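Local coordinates for putative gamma-glutamylcyclotransferase PH0828 (Pyrococcus horikoshii, PDB 1V30), which is a putative gamma-glutamylcyclotransferase, probably with acyltransferase activity, whose function has not been firmly assigned, at residues V8-Y13 against Y62-E67; A29-E34 against K58-E63. One frame throughout, in Å; residues are numbered along the deposited sequence.

How the contacts relate
Contacts 1 and 2 lie on the two long edges of one strand, 56-64, which runs between 8-12 and 30-37 in an antiparallel sheet. Contact 1 (8-13 against 62-67) joins it to strand 8-12, contact 2 (29-34 against 58-63) to strand 30-37, so strands that follow one another in sequence end up flanking a third that comes later. The contact centres are about 8 Å apart, and Tyr62 and Glu63 belong to both. The pairing with 8-12 continues past contact 1: Val12 O and Glu60 N lie 2.9 Å apart, a probable hydrogen bond. The sheet thereby carries the chain up to Tyr13, a substrate-binding residue by similarity, with Val59 packed near it.

Contact 1 of 2, residues V8-Y13 against Y62-E67; sequences VRIAVY and YEVDKE
Ile10 overlaps the base of its cross-strand partner Tyr62, its CG1 4.1 Å from Tyr62 CB and the two side chains crossing at a slant, and reaches diagonally to Val64, where its CD1 meets Val64 CG1 at 4.0 Å with the two side chains nearly perpendicular. Placing CG1 between the backbone N and the carbonyl carbon (chi1 64°) turns the Ile10 chain toward this neighbour. On the same face Val8 sets its CB against Val64 CG2, and Val12 brings CG2 to 3.9 Å from Tyr62 CE1, obliquely to the ring. Two pairs of reciprocal backbone bonds fix this antiparallel register. Ile10 N donates to Tyr62 O and Tyr62 N to Ile10 O, both at 2.9 Å; Val8 and Val64 exchange a second such pair. Between them Arg9 and Glu63 form a non-hydrogen-bonded pair, Arg9 CA making a CH···O contact of 3.3 Å with Tyr62 O. Their side chains occupy the other face and find polar partners elsewhere: Arg9 NH1 on Lys92 O, Glu63 OE2 on Lys30 NZ. Asp65 then N-caps helix 66-72, whose Phe69 packs on Val8, Ile10 and Val64, while Leu26 touches Ile10, Tyr62 and Val64, and strand 93-98 bonds to the far edge of 8-12 through Phe94.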
ATOM      1  N   VAL A   8     -10.276   7.524   9.879  1.00 28.33           N
ATOM      2  CA  VAL A   8      -9.615   7.860   8.623  1.00 25.27           C
ATOM      3  C   VAL A   8      -9.630   6.672   7.665  1.00 22.95           C
ATOM      4  O   VAL A   8      -9.396   5.534   8.070  1.00 22.86           O
ATOM      5  CB  VAL A   8      -8.139   8.271   8.855  1.00 25.06           C
ATOM      6  CG1 VAL A   8      -7.499   8.690   7.542  1.00 25.82           C
ATOM      7  CG2 VAL A   8      -8.064   9.399   9.871  1.00 25.10           C
ATOM      8  N   ARG A   9      -9.906   6.943   6.394  1.00 20.64           N
ATOM      9  CA  ARG A   9      -9.932   5.894   5.384  1.00 18.47           C
ATOM     10  C   ARG A   9      -8.565   5.865   4.705  1.00 17.00           C
ATOM     11  O   ARG A   9      -8.084   6.899   4.236  1.00 17.05           O
ATOM     12  CB  ARG A   9     -11.026   6.186   4.351  1.00 20.26           C
ATOM     13  CG  ARG A   9     -11.293   5.050   3.378  1.00 21.22           C
ATOM     14  CD  ARG A   9     -12.470   5.367   2.459  1.00 22.54           C
ATOM     15  NE  ARG A   9     -13.708   5.574   3.204  1.00 22.72           N
ATOM     16  CZ  ARG A   9     -14.413   6.703   3.199  1.00 22.26           C
ATOM     17  NH1 ARG A   9     -14.012   7.746   2.481  1.00 21.54           N
ATOM     18  NH2 ARG A   9     -15.522   6.791   3.920  1.00 20.53           N
ATOM     19  N   ILE A  10      -7.933   4.693   4.668  1.00 15.44           N
ATOM     20  CA  ILE A  10      -6.625   4.561   4.032  1.00 15.20           C
ATOM     21  C   ILE A  10      -6.623   3.459   2.977  1.00 12.75           C
ATOM     22  O   ILE A  10      -7.413   2.511   3.054  1.00 14.99           O
ATOM     23  CB  ILE A  10      -5.503   4.259   5.066  1.00 14.34           C
ATOM     24  CG1 ILE A  10      -5.742   2.900   5.730  1.00 14.80           C
ATOM     25  CG2 ILE A  10      -5.452   5.363   6.123  1.00 14.95           C
ATOM     26  CD1 ILE A  10      -4.650   2.495   6.702  1.00 16.71           C
ATOM     27  N   ALA A  11      -5.738   3.595   1.993  1.00 13.29           N
ATOM     28  CA  ALA A  11      -5.599   2.624   0.913  1.00 13.73           C
ATOM     29  C   ALA A  11      -4.141   2.187   0.920  1.00 12.56           C
ATOM     30  O   ALA A  11      -3.239   2.988   0.640  1.00 13.21           O
ATOM     31  CB  ALA A  11      -5.953   3.266  -0.418  1.00 14.34           C
ATOM     32  N   VAL A  12      -3.910   0.920   1.253  1.00 12.57           N
ATOM     33  CA  VAL A  12      -2.556   0.393   1.331  1.00 12.15           C
ATOM     34  C   VAL A  12      -2.258  -0.635   0.247  1.00 11.88           C
ATOM     35  O   VAL A  12      -3.071  -1.521  -0.040  1.00 13.25           O
ATOM     36  CB  VAL A  12      -2.279  -0.192   2.741  1.00 12.35           C
ATOM     37  CG1 VAL A  12      -2.412   0.920   3.783  1.00 13.39           C
ATOM     38  CG2 VAL A  12      -3.251  -1.331   3.059  1.00 13.27           C
ATOM     39  N   TYR A  13      -1.087  -0.496  -0.364  1.00 11.45           N
ATOM     40  CA  TYR A  13      -0.663  -1.358  -1.459  1.00 11.82           C
ATOM     41  C   TYR A  13       0.522  -2.249  -1.131  1.00 12.04           C
ATOM     42  O   TYR A  13       0.837  -3.158  -1.898  1.00 14.06           O
ATOM     43  CB  TYR A  13      -0.269  -0.493  -2.656  1.00 12.63           C
ATOM     44  CG  TYR A  13       0.818   0.517  -2.321  1.00 12.27           C
ATOM     45  CD1 TYR A  13       0.495   1.810  -1.901  1.00 12.20           C
ATOM     46  CD2 TYR A  13       2.172   0.174  -2.407  1.00 11.45           C
ATOM     47  CE1 TYR A  13       1.501   2.739  -1.582  1.00 12.18           C
ATOM     48  CE2 TYR A  13       3.179   1.094  -2.087  1.00 13.05           C
ATOM     49  CZ  TYR A  13       2.836   2.372  -1.682  1.00 11.83           C
ATOM     50  OH  TYR A  13       3.838   3.284  -1.425  1.00 13.45           O
ATOM     51  N   TYR A  62      -9.050   0.424   4.246  1.00 15.81           N
ATOM     52  CA  TYR A  62      -9.442   0.276   5.641  1.00 17.52           C
ATOM     53  C   TYR A  62      -9.935   1.571   6.256  1.00 17.76           C
ATOM     54  O   TYR A  62      -9.622   2.667   5.781  1.00 18.36           O
ATOM     55  CB  TYR A  62      -8.261  -0.182   6.503  1.00 17.80           C
ATOM     56  CG  TYR A  62      -7.703  -1.541   6.186  1.00 16.10           C
ATOM     57  CD1 TYR A  62      -6.829  -1.726   5.117  1.00 15.17           C
ATOM     58  CD2 TYR A  62      -8.059  -2.650   6.951  1.00 16.73           C
ATOM     59  CE1 TYR A  62      -6.318  -2.982   4.817  1.00 15.74           C
ATOM     60  CE2 TYR A  62      -7.558  -3.910   6.661  1.00 17.11           C
ATOM     61  CZ  TYR A  62      -6.689  -4.069   5.594  1.00 16.87           C
ATOM     62  OH  TYR A  62      -6.199  -5.315   5.292  1.00 18.37           O
ATOM     63  N   GLU A  63     -10.708   1.428   7.327  1.00 19.33           N
ATOM     64  CA  GLU A  63     -11.189   2.562   8.099  1.00 20.49           C
ATOM     65  C   GLU A  63     -10.435   2.384   9.410  1.00 20.27           C
ATOM     66  O   GLU A  63     -10.522   1.325  10.036  1.00 20.80           O
ATOM     67  CB  GLU A  63     -12.694   2.475   8.374  1.00 23.64           C
ATOM     68  CG  GLU A  63     -13.596   2.640   7.166  1.00 28.33           C
ATOM     69  CD  GLU A  63     -15.049   2.849   7.563  1.00 30.85           C
ATOM     70  OE1 GLU A  63     -15.930   2.785   6.681  1.00 33.99           O
ATOM     71  OE2 GLU A  63     -15.309   3.084   8.761  1.00 33.48           O
ATOM     72  N   VAL A  64      -9.675   3.398   9.814  1.00 20.29           N
ATOM     73  CA  VAL A  64      -8.908   3.330  11.054  1.00 21.33           C
ATOM     74  C   VAL A  64      -9.231   4.545  11.914  1.00 21.25           C
ATOM     75  O   VAL A  64      -9.598   5.594  11.388  1.00 22.05           O
ATOM     76  CB  VAL A  64      -7.384   3.320  10.774  1.00 22.06           C
ATOM     77  CG1 VAL A  64      -7.035   2.178   9.838  1.00 21.62           C
ATOM     78  CG2 VAL A  64      -6.948   4.650  10.173  1.00 22.49           C
ATOM     79  N   ASP A  65      -9.109   4.411  13.233  1.00 22.50           N
ATOM     80  CA  ASP A  65      -9.383   5.554  14.095  1.00 23.10           C
ATOM     81  C   ASP A  65      -8.196   6.509  14.072  1.00 22.66           C
ATOM     82  O   ASP A  65      -7.126   6.174  13.558  1.00 21.84           O
ATOM     83  CB  ASP A  65      -9.705   5.120  15.535  1.00 25.62           C
ATOM     84  CG  ASP A  65      -8.632   4.249  16.148  1.00 25.80           C
ATOM     85  OD1 ASP A  65      -7.435   4.575  16.010  1.00 27.49           O
ATOM     86  OD2 ASP A  65      -8.990   3.242  16.795  1.00 30.04           O
ATOM     87  N   LYS A  66      -8.395   7.701  14.619  1.00 23.07           N
ATOM     88  CA  LYS A  66      -7.365   8.730  14.645  1.00 23.90           C
ATOM     89  C   LYS A  66      -6.058   8.277  15.287  1.00 22.37           C
ATOM     90  O   LYS A  66      -4.977   8.491  14.731  1.00 21.14           O
ATOM     91  CB  LYS A  66      -7.893   9.968  15.373  1.00 25.90           C
ATOM     92  CG  LYS A  66      -6.946  11.159  15.367  1.00 29.15           C
ATOM     93  CD  LYS A  66      -7.617  12.381  15.980  1.00 31.70           C
ATOM     94  CE  LYS A  66      -6.697  13.592  15.977  1.00 33.26           C
ATOM     95  NZ  LYS A  66      -7.392  14.805  16.495  1.00 34.67           N
ATOM     96  N   GLU A  67      -6.156   7.646  16.451  1.00 22.34           N
ATOM     97  CA  GLU A  67      -4.977   7.183  17.170  1.00 23.31           C
ATOM     98  C   GLU A  67      -4.172   6.197  16.327  1.00 22.20           C
ATOM     99  O   GLU A  67      -2.948   6.289  16.254  1.00 22.33           O
ATOM    100  CB  GLU A  67      -5.400   6.538  18.493  1.00 26.33           C
ATOM    101  CG  GLU A  67      -4.383   6.675  19.617  1.00 31.53           C
ATOM    102  CD  GLU A  67      -3.374   5.548  19.646  1.00 34.60           C
ATOM    103  OE1 GLU A  67      -3.796   4.388  19.832  1.00 37.15           O
ATOM    104  OE2 GLU A  67      -2.164   5.820  19.492  1.00 36.70           O
TER

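Contact 2 of 2, residues A29-E34 against K58-E63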
ATOM      1  N   ALA A  29      -8.441  -2.314  12.811  1.00 26.54           N
ATOM      2  CA  ALA A  29      -9.098  -1.570  11.741  1.00 25.59           C
ATOM      3  C   ALA A  29     -10.183  -2.364  11.015  1.00 24.94           C
ATOM      4  O   ALA A  29     -10.225  -3.591  11.088  1.00 25.85           O
ATOM      5  CB  ALA A  29      -8.054  -1.090  10.741  1.00 24.16           C
ATOM      6  N   LYS A  30     -11.057  -1.651  10.311  1.00 23.58           N
ATOM      7  CA  LYS A  30     -12.129  -2.293   9.563  1.00 23.22           C
ATOM      8  C   LYS A  30     -11.784  -2.376   8.081  1.00 21.53           C
ATOM      9  O   LYS A  30     -11.555  -1.356   7.429  1.00 20.75           O
ATOM     10  CB  LYS A  30     -13.445  -1.527   9.739  1.00 25.01           C
ATOM     11  CG  LYS A  30     -14.608  -2.114   8.938  1.00 27.56           C
ATOM     12  CD  LYS A  30     -15.949  -1.466   9.274  1.00 29.72           C
ATOM     13  CE  LYS A  30     -15.974   0.022   8.963  1.00 31.43           C
ATOM     14  NZ  LYS A  30     -15.114   0.807   9.891  1.00 33.16           N
ATOM     15  N   PHE A  31     -11.738  -3.598   7.561  1.00 21.47           N
ATOM     16  CA  PHE A  31     -11.439  -3.835   6.155  1.00 19.27           C
ATOM     17  C   PHE A  31     -12.704  -3.590   5.339  1.00 19.26           C
ATOM     18  O   PHE A  31     -13.736  -4.221   5.577  1.00 20.57           O
ATOM     19  CB  PHE A  31     -10.960  -5.280   5.957  1.00 19.40           C
ATOM     20  CG  PHE A  31     -10.728  -5.660   4.519  1.00 18.89           C
ATOM     21  CD1 PHE A  31      -9.785  -4.991   3.746  1.00 17.77           C
ATOM     22  CD2 PHE A  31     -11.434  -6.717   3.944  1.00 16.35           C
ATOM     23  CE1 PHE A  31      -9.546  -5.365   2.425  1.00 17.98           C
ATOM     24  CE2 PHE A  31     -11.205  -7.101   2.621  1.00 17.24           C
ATOM     25  CZ  PHE A  31     -10.260  -6.427   1.860  1.00 17.95           C
ATOM     26  N   LEU A  32     -12.630  -2.666   4.385  1.00 17.52           N
ATOM     27  CA  LEU A  32     -13.779  -2.358   3.544  1.00 17.51           C
ATOM     28  C   LEU A  32     -13.765  -3.205   2.277  1.00 17.63           C
ATOM     29  O   LEU A  32     -14.815  -3.568   1.747  1.00 18.77           O
ATOM     30  CB  LEU A  32     -13.783  -0.876   3.156  1.00 16.54           C
ATOM     31  CG  LEU A  32     -13.847   0.176   4.267  1.00 17.30           C
ATOM     32  CD1 LEU A  32     -13.907   1.559   3.630  1.00 17.49           C
ATOM     33  CD2 LEU A  32     -15.066  -0.055   5.153  1.00 21.11           C
ATOM     34  N   GLY A  33     -12.568  -3.521   1.798  1.00 15.65           N
ATOM     35  CA  GLY A  33     -12.433  -4.309   0.589  1.00 15.32           C
ATOM     36  C   GLY A  33     -11.239  -3.835  -0.213  1.00 15.10           C
ATOM     37  O   GLY A  33     -10.596  -2.845   0.145  1.00 16.48           O
ATOM     38  N   GLU A  34     -10.932  -4.542  -1.293  1.00 15.22           N
ATOM     39  CA  GLU A  34      -9.815  -4.165  -2.144  1.00 15.00           C
ATOM     40  C   GLU A  34     -10.334  -3.307  -3.284  1.00 15.56           C
ATOM     41  O   GLU A  34     -11.535  -3.296  -3.576  1.00 17.08           O
ATOM     42  CB  GLU A  34      -9.126  -5.412  -2.708  1.00 15.68           C
ATOM     43  CG  GLU A  34      -8.593  -6.359  -1.641  1.00 17.77           C
ATOM     44  CD  GLU A  34      -7.852  -7.554  -2.223  1.00 18.08           C
ATOM     45  OE1 GLU A  34      -8.256  -8.037  -3.299  1.00 19.47           O
ATOM     46  OE2 GLU A  34      -6.873  -8.015  -1.600  1.00 20.68           O
ATOM     47  N   LYS A  58      -3.157  -2.149  -6.999  1.00 15.36           N
ATOM     48  CA  LYS A  58      -4.084  -2.851  -6.125  1.00 15.75           C
ATOM     49  C   LYS A  58      -3.878  -2.408  -4.682  1.00 14.85           C
ATOM     50  O   LYS A  58      -2.748  -2.378  -4.180  1.00 14.93           O
ATOM     51  CB  LYS A  58      -3.883  -4.367  -6.219  1.00 16.55           C
ATOM     52  CG  LYS A  58      -4.945  -5.171  -5.484  1.00 21.66           C
ATOM     53  CD  LYS A  58      -4.567  -6.638  -5.433  1.00 24.60           C
ATOM     54  CE  LYS A  58      -5.713  -7.512  -4.956  1.00 29.04           C
ATOM     55  NZ  LYS A  58      -6.706  -7.777  -6.035  1.00 28.96           N
ATOM     56  N   VAL A  59      -4.974  -2.060  -4.021  1.00 13.50           N
ATOM     57  CA  VAL A  59      -4.925  -1.636  -2.633  1.00 13.42           C
ATOM     58  C   VAL A  59      -5.996  -2.328  -1.810  1.00 14.54           C
ATOM     59  O   VAL A  59      -6.968  -2.871  -2.344  1.00 14.33           O
ATOM     60  CB  VAL A  59      -5.170  -0.107  -2.479  1.00 12.63           C
ATOM     61  CG1 VAL A  59      -4.054   0.676  -3.137  1.00 13.56           C
ATOM     62  CG2 VAL A  59      -6.534   0.271  -3.068  1.00 14.72           C
ATOM     63  N   GLU A  60      -5.781  -2.320  -0.501  1.00 13.63           N
ATOM     64  CA  GLU A  60      -6.737  -2.831   0.467  1.00 13.85           C
ATOM     65  C   GLU A  60      -7.169  -1.546   1.158  1.00 14.01           C
ATOM     66  O   GLU A  60      -6.322  -0.753   1.581  1.00 14.11           O
ATOM     67  CB  GLU A  60      -6.060  -3.760   1.470  1.00 12.88           C
ATOM     68  CG  GLU A  60      -5.813  -5.157   0.940  1.00 14.73           C
ATOM     69  CD  GLU A  60      -4.930  -5.986   1.851  1.00 13.46           C
ATOM     70  OE1 GLU A  60      -4.878  -5.712   3.067  1.00 15.11           O
ATOM     71  OE2 GLU A  60      -4.294  -6.925   1.338  1.00 16.90           O
ATOM     72  N   VAL A  61      -8.473  -1.321   1.259  1.00 14.30           N
ATOM     73  CA  VAL A  61      -8.976  -0.106   1.886  1.00 14.08           C
ATOM     74  C   VAL A  61      -9.500  -0.385   3.290  1.00 15.36           C
ATOM     75  O   VAL A  61     -10.291  -1.312   3.499  1.00 16.14           O
ATOM     76  CB  VAL A  61     -10.094   0.529   1.033  1.00 13.63           C
ATOM     77  CG1 VAL A  61     -10.512   1.867   1.633  1.00 14.59           C
ATOM     78  CG2 VAL A  61      -9.607   0.721  -0.393  1.00 14.64           C
ATOM     79  N   TYR A  62      -9.050   0.424   4.246  1.00 15.81           N
ATOM     80  CA  TYR A  62      -9.442   0.276   5.641  1.00 17.52           C
ATOM     81  C   TYR A  62      -9.935   1.571   6.256  1.00 17.76           C
ATOM     82  O   TYR A  62      -9.622   2.667   5.781  1.00 18.36           O
ATOM     83  CB  TYR A  62      -8.261  -0.182   6.503  1.00 17.80           C
ATOM     84  CG  TYR A  62      -7.703  -1.541   6.186  1.00 16.10           C
ATOM     85  CD1 TYR A  62      -6.829  -1.726   5.117  1.00 15.17           C
ATOM     86  CD2 TYR A  62      -8.059  -2.650   6.951  1.00 16.73           C
ATOM     87  CE1 TYR A  62      -6.318  -2.982   4.817  1.00 15.74           C
ATOM     88  CE2 TYR A  62      -7.558  -3.910   6.661  1.00 17.11           C
ATOM     89  CZ  TYR A  62      -6.689  -4.069   5.594  1.00 16.87           C
ATOM     90  OH  TYR A  62      -6.199  -5.315   5.292  1.00 18.37           O
ATOM     91  N   GLU A  63     -10.708   1.428   7.327  1.00 19.33           N
ATOM     92  CA  GLU A  63     -11.189   2.562   8.099  1.00 20.49           C
ATOM     93  C   GLU A  63     -10.435   2.384   9.410  1.00 20.27           C
ATOM     94  O   GLU A  63     -10.522   1.325  10.036  1.00 20.80           O
ATOM     95  CB  GLU A  63     -12.694   2.475   8.374  1.00 23.64           C
ATOM     96  CG  GLU A  63     -13.596   2.640   7.166  1.00 28.33           C
ATOM     97  CD  GLU A  63     -15.049   2.849   7.563  1.00 30.85           C
ATOM     98  OE1 GLU A  63     -15.930   2.785   6.681  1.00 33.99           O
ATOM     99  OE2 GLU A  63     -15.309   3.084   8.761  1.00 33.48           O
TER
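Phe31 and Tyr62 meet obliquely, their ring planes at 51° and centroids 5.3 Å apart. Phe31 CD1 sits over one face of the Tyr62 ring, displaced toward its rim and 3.7 Å from Tyr62 CZ. With CG anti to the backbone N (chi1 175°), the Phe31 ring extends along the strand, bringing its edge to Glu60 CB while Gly33 N lies over the centre of one face. Tyr62 OH gives a 2.6 Å hydrogen bond to Glu60 OE1, arriving on the anti side and 26° out of the carboxylate plane. A leucine in place of Tyr62 would probably leave Glu60 OE1 without this donor and Phe31 without the ring it leans on. Glu34 runs alongside Glu60, their carboxylate planes nearly parallel; the like charges are probably eased by Arg17, which forms a salt bridge with Glu60, and by Lys58, whose NZ forms one with Glu34 OE1 at 3.2 Å. On the opposite face Lys30 and Glu63 point the same way, and the lysine chain bends so that NZ reaches Glu63 OE2 at 2.5 Å from above the carboxylate plane. Leu32 crosses Glu63 at about a right angle, CD1 and CD2 each 3.7 Å from Glu63 CG. Leu32 N donates to Val61 O, whereas Val61 N donates to Gly33 O, so two residues of 29-34 face one of 58-63. That is a classic beta bulge in an antiparallel pair, and Gly33 accommodates backbone angles that would press a side chain against the preceding carbonyl.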